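Local coordinates for chromosomal replication initiator protein DnaA (Aquifex aeolicus, PDB 1L8Q) that binds ATP and the replication origin to initiate and regulate bacterial chromosome replication, probably assembling into a spiral filament when loaded with ATP, at residues S72-A77 and S111-T116; M95-D100 and F121-T126; L102-V107 and I134-D139. One frame throughout, in Å; residues are numbered along the deposited sequence.

Contact 1. Residues S72-A77 and S111-T116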
ATOM      1  N   SER A  72       8.046  12.254   6.451  1.00 24.33           N
ATOM      2  CA  SER A  72       6.697  11.743   6.401  1.00 24.07           C
ATOM      3  C   SER A  72       5.910  12.566   7.377  1.00 23.69           C
ATOM      4  O   SER A  72       6.461  13.115   8.316  1.00 23.30           O
ATOM      5  CB  SER A  72       6.645  10.242   6.747  1.00 24.33           C
ATOM      6  OG  SER A  72       6.866   9.986   8.135  1.00 26.28           O
ATOM      7  N   ALA A  73       4.622  12.681   7.143  1.00 24.10           N
ATOM      8  CA  ALA A  73       3.792  13.528   7.978  1.00 24.66           C
ATOM      9  C   ALA A  73       3.806  13.099   9.434  1.00 24.99           C
ATOM     10  O   ALA A  73       3.738  13.931  10.319  1.00 25.40           O
ATOM     11  CB  ALA A  73       2.372  13.569   7.448  1.00 24.37           C
ATOM     12  N   ASP A  74       3.896  11.801   9.682  1.00 25.48           N
ATOM     13  CA  ASP A  74       3.864  11.314  11.053  1.00 26.20           C
ATOM     14  C   ASP A  74       5.123  11.685  11.810  1.00 25.58           C
ATOM     15  O   ASP A  74       5.073  11.997  12.996  1.00 25.40           O
ATOM     16  CB  ASP A  74       3.636   9.801  11.110  1.00 26.89           C
ATOM     17  CG  ASP A  74       2.643   9.408  12.205  1.00 30.39           C
ATOM     18  OD1 ASP A  74       1.415   9.589  12.000  1.00 34.55           O
ATOM     19  OD2 ASP A  74       2.988   8.934  13.315  1.00 34.65           O
ATOM     20  N   ASP A  75       6.260  11.638  11.127  1.00 25.01           N
ATOM     21  CA  ASP A  75       7.518  12.002  11.757  1.00 24.10           C
ATOM     22  C   ASP A  75       7.544  13.512  11.937  1.00 23.86           C
ATOM     23  O   ASP A  75       8.104  14.026  12.920  1.00 23.84           O
ATOM     24  CB  ASP A  75       8.689  11.573  10.897  1.00 24.07           C
ATOM     25  CG  ASP A  75       8.941  10.057  10.933  1.00 24.77           C
ATOM     26  OD1 ASP A  75       8.502   9.361  11.886  1.00 23.23           O
ATOM     27  OD2 ASP A  75       9.597   9.480  10.041  1.00 25.70           O
ATOM     28  N   PHE A  76       6.927  14.222  10.989  1.00 22.95           N
ATOM     29  CA  PHE A  76       6.831  15.666  11.052  1.00 22.54           C
ATOM     30  C   PHE A  76       6.058  16.018  12.312  1.00 22.50           C
ATOM     31  O   PHE A  76       6.502  16.834  13.120  1.00 22.11           O
ATOM     32  CB  PHE A  76       6.096  16.184   9.814  1.00 22.88           C
ATOM     33  CG  PHE A  76       5.986  17.684   9.739  1.00 22.22           C
ATOM     34  CD1 PHE A  76       7.011  18.446   9.176  1.00 22.30           C
ATOM     35  CD2 PHE A  76       4.845  18.332  10.198  1.00 21.09           C
ATOM     36  CE1 PHE A  76       6.896  19.822   9.082  1.00 22.44           C
ATOM     37  CE2 PHE A  76       4.724  19.713  10.121  1.00 19.60           C
ATOM     38  CZ  PHE A  76       5.733  20.457   9.553  1.00 21.16           C
ATOM     39  N   ALA A  77       4.917  15.354  12.490  1.00 22.19           N
ATOM     40  CA  ALA A  77       4.066  15.574  13.645  1.00 22.61           C
ATOM     41  C   ALA A  77       4.813  15.306  14.940  1.00 22.71           C
ATOM     42  O   ALA A  77       4.740  16.074  15.902  1.00 22.52           O
ATOM     43  CB  ALA A  77       2.823  14.688  13.564  1.00 22.28           C
ATOM     44  N   SER A 111      -4.219  13.829   9.675  1.00 26.45           N
ATOM     45  CA  SER A 111      -5.549  13.879  10.298  1.00 27.89           C
ATOM     46  C   SER A 111      -5.521  13.775  11.806  1.00 28.07           C
ATOM     47  O   SER A 111      -4.858  12.912  12.366  1.00 27.79           O
ATOM     48  CB  SER A 111      -6.553  12.854   9.705  1.00 28.53           C
ATOM     49  OG  SER A 111      -5.932  11.875   8.893  1.00 30.49           O
ATOM     50  N   GLY A 112      -6.269  14.658  12.459  1.00 28.71           N
ATOM     51  CA  GLY A 112      -6.312  14.703  13.907  1.00 29.17           C
ATOM     52  C   GLY A 112      -5.262  15.638  14.482  1.00 29.52           C
ATOM     53  O   GLY A 112      -5.528  16.381  15.434  1.00 29.92           O
ATOM     54  N   LYS A 113      -4.075  15.626  13.893  1.00 29.54           N
ATOM     55  CA  LYS A 113      -2.980  16.432  14.398  1.00 30.04           C
ATOM     56  C   LYS A 113      -3.189  17.896  14.039  1.00 29.89           C
ATOM     57  O   LYS A 113      -2.515  18.439  13.161  1.00 29.80           O
ATOM     58  CB  LYS A 113      -1.658  15.931  13.833  1.00 30.39           C
ATOM     59  CG  LYS A 113      -1.719  14.503  13.340  1.00 30.84           C
ATOM     60  CD  LYS A 113      -1.037  13.554  14.277  1.00 33.20           C
ATOM     61  CE  LYS A 113      -0.818  12.235  13.578  1.00 35.19           C
ATOM     62  NZ  LYS A 113       0.238  11.461  14.235  1.00 37.72           N
ATOM     63  N   GLU A 114      -4.112  18.531  14.749  1.00 29.67           N
ATOM     64  CA  GLU A 114      -4.501  19.896  14.469  1.00 29.57           C
ATOM     65  C   GLU A 114      -3.331  20.845  14.526  1.00 28.60           C
ATOM     66  O   GLU A 114      -3.120  21.637  13.601  1.00 28.28           O
ATOM     67  CB  GLU A 114      -5.574  20.335  15.450  1.00 30.32           C
ATOM     68  CG  GLU A 114      -6.755  19.388  15.498  1.00 34.29           C
ATOM     69  CD  GLU A 114      -7.720  19.640  14.374  1.00 41.30           C
ATOM     70  OE1 GLU A 114      -7.396  20.469  13.481  1.00 44.31           O
ATOM     71  OE2 GLU A 114      -8.812  19.027  14.386  1.00 44.92           O
ATOM     72  N   ARG A 115      -2.560  20.770  15.607  1.00 27.49           N
ATOM     73  CA  ARG A 115      -1.451  21.681  15.768  1.00 26.46           C
ATOM     74  C   ARG A 115      -0.508  21.500  14.622  1.00 25.61           C
ATOM     75  O   ARG A 115      -0.061  22.469  14.017  1.00 25.57           O
ATOM     76  CB  ARG A 115      -0.713  21.419  17.066  1.00 26.74           C
ATOM     77  CG  ARG A 115      -0.479  22.655  17.885  1.00 27.57           C
ATOM     78  CD  ARG A 115       0.661  23.596  17.451  1.00 27.17           C
ATOM     79  NE  ARG A 115       0.937  24.491  18.583  1.00 28.99           N
ATOM     80  CZ  ARG A 115       1.974  25.284  18.706  1.00 28.32           C
ATOM     81  NH1 ARG A 115       2.898  25.371  17.754  1.00 27.86           N
ATOM     82  NH2 ARG A 115       2.082  26.012  19.791  1.00 31.42           N
ATOM     83  N   THR A 116      -0.188  20.246  14.336  1.00 24.63           N
ATOM     84  CA  THR A 116       0.696  19.921  13.234  1.00 23.92           C
ATOM     85  C   THR A 116       0.183  20.535  11.941  1.00 23.26           C
ATOM     86  O   THR A 116       0.947  21.135  11.193  1.00 22.52           O
ATOM     87  CB  THR A 116       0.838  18.382  13.084  1.00 24.29           C
ATOM     88  OG1 THR A 116       1.559  17.848  14.205  1.00 24.68           O
ATOM     89  CG2 THR A 116       1.727  18.047  11.915  1.00 23.27           C
TER
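Thr116 lays its methyl against the rim of the Phe76 ring, with CG2 near the ring plane and 3.6 Å from Phe76 CD2. Its hydroxyl lies by Ala77 instead, Thr116 OG1 being 3.5 Å from Ala77 CB. This division follows from chi1 (-68°), which sets the methyl opposite the backbone N and the hydroxyl beside it. Ala77 directs its small CB at helix 114-129, and the CA atoms of Ala77 and Thr116 come within 5.5 Å. From the N-cap position of that helix, Lys113 bends at its second torsion and passes Ala77 before forming a salt bridge, NZ to Asp74 OD1 at 3.1 Å. The ammonium group sits above the carboxylate plane, 52° out of it. An asparagine in place of Asp74 would probably leave Lys113 without its charged mate and its long chain freer to swing. Lys113 and Thr116 both bind single-stranded DNA, so the contact probably helps shape that surface. Helices 73-86 and 89-97 probably form the initiator-specific motif of AAA+ initiators. Thr116 also touches Met80 and Leu110, while Phe76 packs edge-to-face on Tyr96 and meets Phe92 of helix 89-97.

Contact 2. Residues M95-D100 and F121-T126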
HETATM    1  N   MSE A  95      13.675  25.912  10.443  1.00 31.87           N
HETATM    2  CA  MSE A  95      14.224  24.814   9.672  1.00 32.88           C
HETATM    3  C   MSE A  95      13.403  24.650   8.400  1.00 31.90           C
HETATM    4  O   MSE A  95      13.901  24.817   7.282  1.00 32.10           O
HETATM    5  CB  MSE A  95      14.124  23.517  10.487  1.00 34.25           C
HETATM    6  CG  MSE A  95      15.208  22.455  10.194  1.00 40.61           C
HETATM    7 SE   MSE A  95      14.937  20.722  11.199  1.00 56.51          SE
HETATM    8  CE  MSE A  95      14.318  21.418  12.951  1.00 52.04           C
ATOM      9  N   TYR A  96      12.128  24.333   8.587  1.00 30.29           N
ATOM     10  CA  TYR A  96      11.253  24.024   7.485  1.00 28.62           C
ATOM     11  C   TYR A  96      11.006  25.215   6.566  1.00 27.83           C
ATOM     12  O   TYR A  96      10.835  25.043   5.355  1.00 27.28           O
ATOM     13  CB  TYR A  96       9.937  23.432   8.005  1.00 28.55           C
ATOM     14  CG  TYR A  96      10.046  21.968   8.302  1.00 28.53           C
ATOM     15  CD1 TYR A  96       9.904  21.026   7.291  1.00 28.61           C
ATOM     16  CD2 TYR A  96      10.346  21.517   9.579  1.00 29.39           C
ATOM     17  CE1 TYR A  96      10.030  19.677   7.545  1.00 27.79           C
ATOM     18  CE2 TYR A  96      10.485  20.162   9.845  1.00 28.91           C
ATOM     19  CZ  TYR A  96      10.322  19.245   8.817  1.00 29.17           C
ATOM     20  OH  TYR A  96      10.456  17.883   9.065  1.00 29.04           O
ATOM     21  N   LYS A  97      11.024  26.421   7.135  1.00 26.39           N
ATOM     22  CA  LYS A  97      10.700  27.616   6.370  1.00 25.08           C
ATOM     23  C   LYS A  97      11.831  28.055   5.460  1.00 24.11           C
ATOM     24  O   LYS A  97      11.653  28.921   4.600  1.00 23.56           O
ATOM     25  CB  LYS A  97      10.294  28.759   7.305  1.00 25.12           C
ATOM     26  CG  LYS A  97       8.862  28.677   7.755  1.00 24.97           C
ATOM     27  CD  LYS A  97       8.514  29.729   8.767  1.00 25.29           C
ATOM     28  CE  LYS A  97       7.124  29.475   9.322  1.00 26.69           C
ATOM     29  NZ  LYS A  97       6.825  30.341  10.491  1.00 29.17           N
ATOM     30  N   SER A  98      12.978  27.421   5.609  1.00 23.14           N
ATOM     31  CA  SER A  98      14.163  27.882   4.911  1.00 22.73           C
ATOM     32  C   SER A  98      14.629  27.006   3.764  1.00 22.53           C
ATOM     33  O   SER A  98      15.705  27.217   3.241  1.00 22.62           O
ATOM     34  CB  SER A  98      15.307  27.982   5.893  1.00 22.41           C
ATOM     35  OG  SER A  98      15.987  26.747   5.917  1.00 22.38           O
ATOM     36  N   VAL A  99      13.852  26.015   3.377  1.00 22.45           N
ATOM     37  CA  VAL A  99      14.320  25.114   2.337  1.00 22.47           C
ATOM     38  C   VAL A  99      13.961  25.608   0.940  1.00 22.79           C
ATOM     39  O   VAL A  99      13.158  26.518   0.789  1.00 22.92           O
ATOM     40  CB  VAL A  99      13.756  23.686   2.532  1.00 22.51           C
ATOM     41  CG1 VAL A  99      14.222  23.107   3.856  1.00 22.22           C
ATOM     42  CG2 VAL A  99      12.255  23.694   2.467  1.00 21.30           C
ATOM     43  N   ASP A 100      14.583  25.021  -0.077  1.00 23.07           N
ATOM     44  CA  ASP A 100      14.197  25.281  -1.457  1.00 23.60           C
ATOM     45  C   ASP A 100      13.169  24.229  -1.889  1.00 23.65           C
ATOM     46  O   ASP A 100      12.423  24.432  -2.844  1.00 24.06           O
ATOM     47  CB  ASP A 100      15.398  25.172  -2.400  1.00 23.77           C
ATOM     48  CG  ASP A 100      16.560  26.070  -1.996  1.00 25.88           C
ATOM     49  OD1 ASP A 100      16.356  27.295  -1.830  1.00 28.35           O
ATOM     50  OD2 ASP A 100      17.727  25.638  -1.854  1.00 26.63           O
ATOM     51  N   PHE A 121       0.558  24.610   7.829  1.00 24.38           N
ATOM     52  CA  PHE A 121      -0.025  25.660   7.022  1.00 25.20           C
ATOM     53  C   PHE A 121       0.940  26.834   6.957  1.00 25.11           C
ATOM     54  O   PHE A 121       1.272  27.347   5.869  1.00 25.06           O
ATOM     55  CB  PHE A 121      -1.356  26.115   7.620  1.00 25.54           C
ATOM     56  CG  PHE A 121      -2.019  27.223   6.862  1.00 27.32           C
ATOM     57  CD1 PHE A 121      -3.034  26.951   5.958  1.00 30.15           C
ATOM     58  CD2 PHE A 121      -1.649  28.544   7.068  1.00 28.74           C
ATOM     59  CE1 PHE A 121      -3.679  27.992   5.272  1.00 31.31           C
ATOM     60  CE2 PHE A 121      -2.282  29.586   6.379  1.00 28.88           C
ATOM     61  CZ  PHE A 121      -3.292  29.310   5.491  1.00 30.21           C
ATOM     62  N   HIS A 122       1.405  27.254   8.126  1.00 24.93           N
ATOM     63  CA  HIS A 122       2.260  28.410   8.197  1.00 24.53           C
ATOM     64  C   HIS A 122       3.545  28.177   7.435  1.00 24.09           C
ATOM     65  O   HIS A 122       3.999  29.066   6.703  1.00 24.35           O
ATOM     66  CB  HIS A 122       2.470  28.843   9.633  1.00 24.59           C
ATOM     67  CG  HIS A 122       1.225  29.365  10.269  1.00 26.73           C
ATOM     68  ND1 HIS A 122       0.797  30.665  10.105  1.00 28.57           N
ATOM     69  CD2 HIS A 122       0.277  28.746  11.010  1.00 28.20           C
ATOM     70  CE1 HIS A 122      -0.346  30.834  10.749  1.00 29.56           C
ATOM     71  NE2 HIS A 122      -0.684  29.684  11.303  1.00 29.65           N
ATOM     72  N   ILE A 123       4.107  26.974   7.553  1.00 23.14           N
ATOM     73  CA  ILE A 123       5.296  26.639   6.779  1.00 22.72           C
ATOM     74  C   ILE A 123       4.965  26.629   5.280  1.00 22.93           C
ATOM     75  O   ILE A 123       5.701  27.182   4.470  1.00 22.85           O
ATOM     76  CB  ILE A 123       5.852  25.287   7.208  1.00 22.63           C
ATOM     77  CG1 ILE A 123       6.431  25.370   8.617  1.00 23.02           C
ATOM     78  CG2 ILE A 123       6.930  24.821   6.253  1.00 22.29           C
ATOM     79  CD1 ILE A 123       6.821  24.014   9.196  1.00 20.56           C
ATOM     80  N   PHE A 124       3.851  26.002   4.925  1.00 23.35           N
ATOM     81  CA  PHE A 124       3.376  25.960   3.541  1.00 24.29           C
ATOM     82  C   PHE A 124       3.274  27.390   2.925  1.00 25.10           C
ATOM     83  O   PHE A 124       3.871  27.671   1.865  1.00 24.81           O
ATOM     84  CB  PHE A 124       2.014  25.263   3.495  1.00 24.19           C
ATOM     85  CG  PHE A 124       1.488  25.042   2.110  1.00 23.67           C
ATOM     86  CD1 PHE A 124       1.524  23.778   1.535  1.00 23.17           C
ATOM     87  CD2 PHE A 124       0.939  26.083   1.391  1.00 23.18           C
ATOM     88  CE1 PHE A 124       1.034  23.563   0.277  1.00 22.96           C
ATOM     89  CE2 PHE A 124       0.443  25.875   0.108  1.00 23.89           C
ATOM     90  CZ  PHE A 124       0.482  24.620  -0.444  1.00 23.12           C
ATOM     91  N   ASN A 125       2.520  28.277   3.587  1.00 25.27           N
ATOM     92  CA  ASN A 125       2.399  29.659   3.129  1.00 25.80           C
ATOM     93  C   ASN A 125       3.760  30.324   2.887  1.00 25.18           C
ATOM     94  O   ASN A 125       3.979  30.958   1.853  1.00 25.18           O
ATOM     95  CB  ASN A 125       1.619  30.491   4.142  1.00 26.56           C
ATOM     96  CG  ASN A 125       0.225  30.774   3.699  1.00 29.58           C
ATOM     97  OD1 ASN A 125      -0.151  31.941   3.475  1.00 33.56           O
ATOM     98  ND2 ASN A 125      -0.579  29.714   3.561  1.00 32.44           N
ATOM     99  N   THR A 126       4.662  30.198   3.854  1.00 24.20           N
ATOM    100  CA  THR A 126       5.960  30.843   3.752  1.00 23.59           C
ATOM    101  C   THR A 126       6.683  30.366   2.507  1.00 23.33           C
ATOM    102  O   THR A 126       7.076  31.166   1.657  1.00 23.38           O
ATOM    103  CB  THR A 126       6.830  30.552   5.001  1.00 23.51           C
ATOM    104  OG1 THR A 126       6.285  31.221   6.139  1.00 23.21           O
ATOM    105  CG2 THR A 126       8.193  31.180   4.847  1.00 21.89           C
TER
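Apolar packing between Tyr96 and Ile123 forms the buried side of this contact. The delta methyl of Ile123 lies against the root of the tyrosine, Ile123 CD1 being 3.4 Å from Tyr96 CB and 3.9 Å from Tyr96 CG, the first ring atom. The second branch of the isoleucine joins in, with Ile123 CG2 3.7 Å from the same Tyr96 CB. Because chi2 of Ile123 is extended (172°), its delta methyl is carried out to the tyrosine, whose ring continues past it to the sheet.

On the more exposed side, the hydrocarbon part of a lysine packs on a threonine. The chain of Lys97, stretched out beyond CG, passes Thr126 at about a right angle. Lys97 CG lies 3.9 Å from Thr126 CG2, and Lys97 CE is 3.7 Å from Thr126 OG1.

The hydrogen bonds stay within each segment. Thr126 OG1 donates to His122 O at 3.2 Å; since Thr126 N reaches the same oxygen from the opposite face of its plane, this carbonyl is gripped twice and the threonine's rotation is probably fixed. In the other segment Met95 O likewise accepts from both N and OG of Ser98, here from one face of its plane.

Within the AAA+ domain, the contact joins helix 89-97 to helix 114-129 over the sheet. Tyr96 rests on Ile69 and Ser71 of strand 68-72, both Tyr96 and Ile123 reach Leu102 of strand 101-105, and Ile123 also touches Phe76 of helix 73-86.

Contact 3. Residues L102-V107 and I134-D139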
ATOM      1  N   LEU A 102      10.522  21.246  -0.091  1.00 22.66           N
ATOM      2  CA  LEU A 102       9.946  20.509   1.019  1.00 23.03           C
ATOM      3  C   LEU A 102       9.199  19.276   0.475  1.00 23.66           C
ATOM      4  O   LEU A 102       8.396  19.370  -0.468  1.00 24.13           O
ATOM      5  CB  LEU A 102       9.013  21.411   1.831  1.00 22.95           C
ATOM      6  CG  LEU A 102       8.064  20.715   2.801  1.00 23.58           C
ATOM      7  CD1 LEU A 102       8.837  19.890   3.755  1.00 25.50           C
ATOM      8  CD2 LEU A 102       7.238  21.716   3.552  1.00 25.07           C
ATOM      9  N   LEU A 103       9.492  18.115   1.030  1.00 23.67           N
ATOM     10  CA  LEU A 103       8.831  16.904   0.593  1.00 23.65           C
ATOM     11  C   LEU A 103       8.124  16.291   1.779  1.00 23.83           C
ATOM     12  O   LEU A 103       8.790  15.787   2.699  1.00 23.87           O
ATOM     13  CB  LEU A 103       9.855  15.909   0.057  1.00 23.96           C
ATOM     14  CG  LEU A 103      10.836  16.369  -1.035  1.00 23.22           C
ATOM     15  CD1 LEU A 103      11.949  15.364  -1.155  1.00 21.81           C
ATOM     16  CD2 LEU A 103      10.144  16.561  -2.377  1.00 20.80           C
ATOM     17  N   LEU A 104       6.792  16.362   1.781  1.00 23.50           N
ATOM     18  CA  LEU A 104       6.003  15.803   2.859  1.00 23.91           C
ATOM     19  C   LEU A 104       5.282  14.574   2.351  1.00 24.81           C
ATOM     20  O   LEU A 104       4.377  14.669   1.488  1.00 26.01           O
ATOM     21  CB  LEU A 104       5.004  16.823   3.392  1.00 24.00           C
ATOM     22  CG  LEU A 104       4.563  16.549   4.828  1.00 23.71           C
ATOM     23  CD1 LEU A 104       5.771  16.648   5.767  1.00 24.11           C
ATOM     24  CD2 LEU A 104       3.451  17.475   5.271  1.00 21.48           C
ATOM     25  N   ASP A 105       5.671  13.419   2.879  1.00 24.37           N
ATOM     26  CA  ASP A 105       5.168  12.143   2.413  1.00 24.18           C
ATOM     27  C   ASP A 105       4.061  11.651   3.330  1.00 24.41           C
ATOM     28  O   ASP A 105       4.078  11.943   4.513  1.00 24.66           O
ATOM     29  CB  ASP A 105       6.319  11.155   2.445  1.00 24.36           C
ATOM     30  CG  ASP A 105       6.137  10.000   1.487  1.00 24.97           C
ATOM     31  OD1 ASP A 105       5.062   9.885   0.857  1.00 24.83           O
ATOM     32  OD2 ASP A 105       7.042   9.162   1.291  1.00 23.52           O
ATOM     33  N   ASP A 106       3.099  10.906   2.784  1.00 24.45           N
ATOM     34  CA  ASP A 106       2.003  10.327   3.572  1.00 24.53           C
ATOM     35  C   ASP A 106       1.104  11.329   4.330  1.00 24.33           C
ATOM     36  O   ASP A 106       0.736  11.101   5.488  1.00 24.19           O
ATOM     37  CB  ASP A 106       2.534   9.265   4.528  1.00 24.51           C
ATOM     38  CG  ASP A 106       3.100   8.046   3.795  1.00 27.27           C
ATOM     39  OD1 ASP A 106       4.070   7.431   4.316  1.00 29.81           O
ATOM     40  OD2 ASP A 106       2.656   7.629   2.697  1.00 28.50           O
ATOM     41  N   VAL A 107       0.720  12.400   3.645  1.00 24.41           N
ATOM     42  CA  VAL A 107      -0.094  13.483   4.206  1.00 24.50           C
ATOM     43  C   VAL A 107      -1.361  13.043   4.937  1.00 24.20           C
ATOM     44  O   VAL A 107      -1.837  13.715   5.816  1.00 24.60           O
ATOM     45  CB  VAL A 107      -0.466  14.454   3.117  1.00 24.31           C
ATOM     46  CG1 VAL A 107      -1.594  15.349   3.567  1.00 26.39           C
ATOM     47  CG2 VAL A 107       0.731  15.265   2.745  1.00 25.87           C
ATOM     48  N   ILE A 134       7.007  22.771  -3.118  1.00 21.03           N
ATOM     49  CA  ILE A 134       6.418  21.860  -2.172  1.00 20.50           C
ATOM     50  C   ILE A 134       5.927  20.657  -2.939  1.00 21.03           C
ATOM     51  O   ILE A 134       5.257  20.800  -3.959  1.00 21.00           O
ATOM     52  CB  ILE A 134       5.241  22.517  -1.482  1.00 20.45           C
ATOM     53  CG1 ILE A 134       5.689  23.780  -0.737  1.00 20.09           C
ATOM     54  CG2 ILE A 134       4.573  21.536  -0.537  1.00 19.53           C
ATOM     55  CD1 ILE A 134       4.548  24.743  -0.451  1.00 19.77           C
ATOM     56  N   ILE A 135       6.292  19.464  -2.482  1.00 20.96           N
ATOM     57  CA  ILE A 135       5.758  18.262  -3.069  1.00 20.75           C
ATOM     58  C   ILE A 135       5.173  17.406  -1.963  1.00 21.31           C
ATOM     59  O   ILE A 135       5.856  17.077  -0.996  1.00 21.14           O
ATOM     60  CB  ILE A 135       6.825  17.503  -3.833  1.00 20.87           C
ATOM     61  CG1 ILE A 135       7.482  18.408  -4.847  1.00 21.00           C
ATOM     62  CG2 ILE A 135       6.222  16.298  -4.562  1.00 20.87           C
ATOM     63  CD1 ILE A 135       8.521  17.718  -5.661  1.00 21.59           C
ATOM     64  N   LEU A 136       3.886  17.086  -2.089  1.00 21.77           N
ATOM     65  CA  LEU A 136       3.208  16.261  -1.112  1.00 22.30           C
ATOM     66  C   LEU A 136       2.901  14.941  -1.746  1.00 22.37           C
ATOM     67  O   LEU A 136       2.805  14.847  -2.966  1.00 23.08           O
ATOM     68  CB  LEU A 136       1.883  16.893  -0.686  1.00 22.29           C
ATOM     69  CG  LEU A 136       1.894  18.207   0.074  1.00 22.82           C
ATOM     70  CD1 LEU A 136       3.139  18.344   0.906  1.00 22.22           C
ATOM     71  CD2 LEU A 136       1.805  19.300  -0.908  1.00 24.87           C
ATOM     72  N   ALA A 137       2.733  13.918  -0.922  1.00 21.70           N
ATOM     73  CA  ALA A 137       2.290  12.622  -1.408  1.00 20.94           C
ATOM     74  C   ALA A 137       1.303  12.063  -0.402  1.00 21.14           C
ATOM     75  O   ALA A 137       1.402  12.337   0.812  1.00 20.60           O
ATOM     76  CB  ALA A 137       3.428  11.703  -1.579  1.00 20.62           C
ATOM     77  N   SER A 138       0.331  11.310  -0.903  1.00 20.96           N
ATOM     78  CA  SER A 138      -0.725  10.784  -0.066  1.00 21.31           C
ATOM     79  C   SER A 138      -1.238   9.509  -0.664  1.00 21.59           C
ATOM     80  O   SER A 138      -0.983   9.228  -1.827  1.00 22.32           O
ATOM     81  CB  SER A 138      -1.862  11.777   0.058  1.00 21.01           C
ATOM     82  OG  SER A 138      -3.019  11.126   0.572  1.00 22.44           O
ATOM     83  N   ASP A 139      -1.960   8.729   0.123  1.00 21.44           N
ATOM     84  CA  ASP A 139      -2.502   7.496  -0.396  1.00 21.79           C
ATOM     85  C   ASP A 139      -3.892   7.762  -0.919  1.00 22.07           C
ATOM     86  O   ASP A 139      -4.562   6.865  -1.394  1.00 22.76           O
ATOM     87  CB  ASP A 139      -2.525   6.384   0.679  1.00 21.19           C
ATOM     88  CG  ASP A 139      -3.513   6.670   1.789  1.00 21.75           C
ATOM     89  OD1 ASP A 139      -3.872   7.847   1.976  1.00 20.87           O
ATOM     90  OD2 ASP A 139      -3.991   5.790   2.529  1.00 23.94           O
TER
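Leu103 and Ile135 lie side by side and point the same way from one face of the parallel AAA+ sheet, Leu103 CD2 being 3.7 Å from Ile135 CB. Their strands belong to a beta-alpha-beta crossover through helix 114-129, and the segments 102-105 and 134-138 run parallel, 8° apart. On the other face, Leu136 CD1 meets Leu104 CB at 3.5 Å, and Phe120 of helix 114-129 packs on both leucines. Val107 extends this face: its CG2, set beside the backbone N, slants across to Leu136 CB at 4.0 Å.

Between the faces, the backbones are laced in staggered fashion, Leu102 O accepting from Ile135 N and Ile135 O from Leu104 N. Leu104 O then takes Ala137 N at 3.0 Å.

Polar groups gather at the C-terminal ends, as in the Walker B motif of P-loop NTPases. Asp105, which binds ATP, sets OD1 3.5 Å from Ala137 CB, and its OD2 is hydrogen-bonded to the hydroxyls of Thr51 and Tyr70, Thr51 being a magnesium-binding residue; Asp106 binds magnesium too. Beyond the strand, the last rung is Val107 N to Ala137 O, 2.9 Å long, nearly straight at 171° and in the carbonyl plane.

How the contacts relate
From the N terminus, the chain enters contact 1 at the end of strand 68-72 and closes that loop at 111-116, after helices 73-86 and 89-97 and strand 101-105. Contact 2 opens within this loop, at 95-100, and closes beyond it on helix 114-129. Contact 3 opens later still, at 102-107, and closes last, at 134-139. Every pair therefore crosses and none nests. Contacts 1 and 2 tie different turns of helix 114-129 to the two preceding helices, and contact 3 pairs the strands flanking it. Phe76 packs on Leu104, Phe124 reaches Ile134, and Ala73 N probably bonds to Asp105 O, joining the helical layer to the sheet.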